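Local structure of dTor_3x33L (4YY2) at residues V77-I82 against E92-F97. The protein has no known biological function, being a computationally designed left-handed alpha/alpha toroid built from three tandem repeats. Sequence-based numbering, arbitrary orientation.
Sequences VLLELI and EVKKKF
L79 pushes its two methyls among V93, K94 and F97, joining helix 74-86 to helix 90-101, consecutive helices of this closed alpha/alpha toroid. The segment axes come within 9.2 Å, and their N-to-C directions diverge by 121°, so the pair is splayed well away from antiparallel. Apolar packing makes up the buried side. With CG anti to its own carbonyl carbon (chi1 -67°), L79 sends CD2 between the side chains of V93 and F97, 3.9 Å from V93 CG1 and 3.8 Å from F97 CB. V93 CG1 serves two neighbours more: it lies against the backbone oxygen of L79 and touches I82 CG2 at 4.1 Å, the valine and isoleucine crossing nearly at right angles. Beyond this layer, L12 and L15 of helix 8-20 pack on L79 and I16 on I82, joining the pair to the first helix of the chain, consistent with a ring closed between its two ends. On the partly exposed flank the interaction is ionic. E80 and K94, both extended beyond CG, cross obliquely until K94 NZ donates to the anti lone pair of E80 OE2 at 2.8 Å. The lysine stem also packs, its CG 4.0 Å from L79 CD1. Shortening K94 to an alanine would probably leave the E80 carboxylate without this cationic mate and cost L79 CD1 its contact with the CG methylene. The remaining contact is a CH-pi one: L79 CD1 sits over one face of the F97 ring, displaced toward the rim, 4.3 Å from the centroid and 24° off the ring normal.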
ATOM      1  N   VAL A  77      -9.251   1.055   1.250  1.00 32.60           N
ATOM      2  CA  VAL A  77      -8.563   0.749   2.539  1.00 33.90           C
ATOM      3  C   VAL A  77      -7.048   0.850   2.421  1.00 30.19           C
ATOM      4  O   VAL A  77      -6.353   1.405   3.310  1.00 33.99           O
ATOM      5  CB  VAL A  77      -8.981  -0.629   3.125  1.00 32.35           C
ATOM      6  CG1 VAL A  77      -8.313  -0.895   4.443  1.00 33.58           C
ATOM      7  CG2 VAL A  77     -10.495  -0.683   3.314  1.00 37.28           C
ATOM      8  N   LEU A  78      -6.495   0.267   1.382  1.00 29.75           N
ATOM      9  CA  LEU A  78      -5.034   0.359   1.178  1.00 29.23           C
ATOM     10  C   LEU A  78      -4.555   1.800   1.122  1.00 32.10           C
ATOM     11  O   LEU A  78      -3.501   2.141   1.702  1.00 31.65           O
ATOM     12  CB  LEU A  78      -4.627  -0.386  -0.095  1.00 30.83           C
ATOM     13  CG  LEU A  78      -4.777  -1.916   0.018  1.00 36.64           C
ATOM     14  CD1 LEU A  78      -4.635  -2.574  -1.351  1.00 36.08           C
ATOM     15  CD2 LEU A  78      -3.749  -2.542   0.955  1.00 35.43           C
ATOM     16  N   LEU A  79      -5.328   2.633   0.421  1.00 33.53           N
ATOM     17  CA  LEU A  79      -4.963   4.050   0.338  1.00 32.39           C
ATOM     18  C   LEU A  79      -4.965   4.700   1.731  1.00 29.62           C
ATOM     19  O   LEU A  79      -4.113   5.557   2.029  1.00 32.70           O
ATOM     20  CB  LEU A  79      -5.801   4.798  -0.674  1.00 30.87           C
ATOM     21  CG  LEU A  79      -5.529   4.327  -2.114  1.00 36.34           C
ATOM     22  CD1 LEU A  79      -6.630   4.775  -3.060  1.00 37.64           C
ATOM     23  CD2 LEU A  79      -4.175   4.835  -2.595  1.00 33.97           C
ATOM     24  N   GLU A  80      -5.983   4.384   2.513  1.00 32.02           N
ATOM     25  CA  GLU A  80      -6.110   4.928   3.876  1.00 33.99           C
ATOM     26  C   GLU A  80      -4.962   4.465   4.778  1.00 35.02           C
ATOM     27  O   GLU A  80      -4.375   5.273   5.521  1.00 35.17           O
ATOM     28  CB  GLU A  80      -7.469   4.604   4.467  1.00 37.53           C
ATOM     29  CG  GLU A  80      -8.555   5.290   3.672  1.00 41.39           C
ATOM     30  CD  GLU A  80      -9.945   5.191   4.264  1.00 49.49           C
ATOM     31  OE1 GLU A  80     -10.116   4.498   5.273  1.00 47.92           O
ATOM     32  OE2 GLU A  80     -10.864   5.827   3.677  1.00 52.32           O
ATOM     33  N   LEU A  81      -4.547   3.223   4.610  1.00 30.97           N
ATOM     34  CA  LEU A  81      -3.403   2.688   5.303  1.00 34.55           C
ATOM     35  C   LEU A  81      -2.105   3.344   4.885  1.00 34.00           C
ATOM     36  O   LEU A  81      -1.262   3.629   5.714  1.00 30.49           O
ATOM     37  CB  LEU A  81      -3.337   1.173   5.138  1.00 31.10           C
ATOM     38  CG  LEU A  81      -4.459   0.434   5.848  1.00 33.44           C
ATOM     39  CD1 LEU A  81      -4.547  -1.070   5.508  1.00 32.65           C
ATOM     40  CD2 LEU A  81      -4.351   0.610   7.357  1.00 37.66           C
ATOM     41  N   ILE A  82      -1.967   3.609   3.591  1.00 31.09           N
ATOM     42  CA  ILE A  82      -0.784   4.343   3.067  1.00 34.96           C
ATOM     43  C   ILE A  82      -0.735   5.785   3.580  1.00 36.61           C
ATOM     44  O   ILE A  82       0.324   6.318   3.997  1.00 37.45           O
ATOM     45  CB  ILE A  82      -0.739   4.313   1.540  1.00 33.38           C
ATOM     46  CG1 ILE A  82      -0.481   2.898   1.068  1.00 29.96           C
ATOM     47  CG2 ILE A  82       0.329   5.287   1.024  1.00 37.06           C
ATOM     48  CD1 ILE A  82      -0.744   2.640  -0.421  1.00 35.92           C
ATOM     49  N   GLU A  92      -5.533  13.448   0.378  1.00 43.55           N
ATOM     50  CA  GLU A  92      -4.327  13.721  -0.374  1.00 46.49           C
ATOM     51  C   GLU A  92      -3.740  12.500  -1.120  1.00 42.89           C
ATOM     52  O   GLU A  92      -3.324  12.567  -2.294  1.00 40.05           O
ATOM     53  CB  GLU A  92      -3.287  14.286   0.584  1.00 58.75           C
ATOM     54  CG  GLU A  92      -1.954  14.698  -0.002  1.00 69.10           C
ATOM     55  CD  GLU A  92      -1.243  15.691   0.917  1.00 77.06           C
ATOM     56  OE1 GLU A  92       0.006  15.713   1.004  1.00 83.57           O
ATOM     57  OE2 GLU A  92      -1.969  16.444   1.587  1.00 82.65           O
ATOM     58  N   VAL A  93      -3.712  11.375  -0.440  1.00 43.51           N
ATOM     59  CA  VAL A  93      -3.204  10.143  -1.007  1.00 37.99           C
ATOM     60  C   VAL A  93      -4.112   9.653  -2.143  1.00 37.72           C
ATOM     61  O   VAL A  93      -3.643   9.203  -3.171  1.00 36.08           O
ATOM     62  CB  VAL A  93      -2.978   9.089   0.093  1.00 40.13           C
ATOM     63  CG1 VAL A  93      -2.614   7.716  -0.502  1.00 37.30           C
ATOM     64  CG2 VAL A  93      -1.846   9.577   0.958  1.00 42.42           C
ATOM     65  N   LYS A  94      -5.405   9.725  -1.917  1.00 37.03           N
ATOM     66  CA  LYS A  94      -6.392   9.315  -2.933  1.00 38.46           C
ATOM     67  C   LYS A  94      -6.259  10.187  -4.165  1.00 40.24           C
ATOM     68  O   LYS A  94      -6.303   9.677  -5.278  1.00 37.57           O
ATOM     69  CB  LYS A  94      -7.812   9.316  -2.367  1.00 43.88           C
ATOM     70  CG  LYS A  94      -8.029   8.166  -1.364  1.00 43.61           C
ATOM     71  CD  LYS A  94      -9.393   8.190  -0.676  1.00 47.16           C
ATOM     72  CE  LYS A  94      -9.428   7.292   0.541  1.00 47.20           C
ATOM     73  NZ  LYS A  94     -10.697   7.383   1.317  1.00 48.61           N
ATOM     74  N   LYS A  95      -6.109  11.505  -3.961  1.00 41.00           N
ATOM     75  CA  LYS A  95      -5.864  12.433  -5.107  1.00 40.43           C
ATOM     76  C   LYS A  95      -4.692  11.997  -5.919  1.00 36.59           C
ATOM     77  O   LYS A  95      -4.763  11.998  -7.173  1.00 34.65           O
ATOM     78  CB  LYS A  95      -5.679  13.959  -4.701  1.00 41.88           C
ATOM     79  CG  LYS A  95      -4.543  14.207  -3.745  1.00 53.95           C
ATOM     80  CD  LYS A  95      -3.893  15.587  -3.816  1.00 58.97           C
ATOM     81  CE  LYS A  95      -2.890  15.849  -2.696  1.00 58.45           C
ATOM     82  NZ  LYS A  95      -1.524  15.354  -3.024  1.00 59.62           N
ATOM     83  N   LYS A  96      -3.579  11.660  -5.253  1.00 34.03           N
ATOM     84  CA  LYS A  96      -2.356  11.279  -5.930  1.00 36.15           C
ATOM     85  C   LYS A  96      -2.500  10.018  -6.711  1.00 32.19           C
ATOM     86  O   LYS A  96      -1.969   9.895  -7.826  1.00 39.91           O
ATOM     87  CB  LYS A  96      -1.170  11.142  -4.967  1.00 38.20           C
ATOM     88  CG  LYS A  96      -0.568  12.435  -4.479  1.00 47.14           C
ATOM     89  CD  LYS A  96       0.533  12.164  -3.430  1.00 51.09           C
ATOM     90  CE  LYS A  96       1.349  13.375  -3.025  1.00 61.36           C
ATOM     91  NZ  LYS A  96       2.450  12.876  -2.141  1.00 66.49           N
ATOM     92  N   PHE A  97      -3.223   9.074  -6.108  1.00 31.76           N
ATOM     93  CA  PHE A  97      -3.498   7.832  -6.718  1.00 29.42           C
ATOM     94  C   PHE A  97      -4.181   8.040  -8.101  1.00 30.09           C
ATOM     95  O   PHE A  97      -3.713   7.532  -9.129  1.00 33.52           O
ATOM     96  CB  PHE A  97      -4.275   6.925  -5.810  1.00 31.06           C
ATOM     97  CG  PHE A  97      -4.713   5.617  -6.468  1.00 27.06           C
ATOM     98  CD1 PHE A  97      -3.842   4.514  -6.521  1.00 30.33           C
ATOM     99  CD2 PHE A  97      -5.982   5.487  -7.010  1.00 30.76           C
ATOM    100  CE1 PHE A  97      -4.261   3.321  -7.127  1.00 30.94           C
ATOM    101  CE2 PHE A  97      -6.390   4.277  -7.611  1.00 34.67           C
ATOM    102  CZ  PHE A  97      -5.505   3.211  -7.648  1.00 31.15           C
TER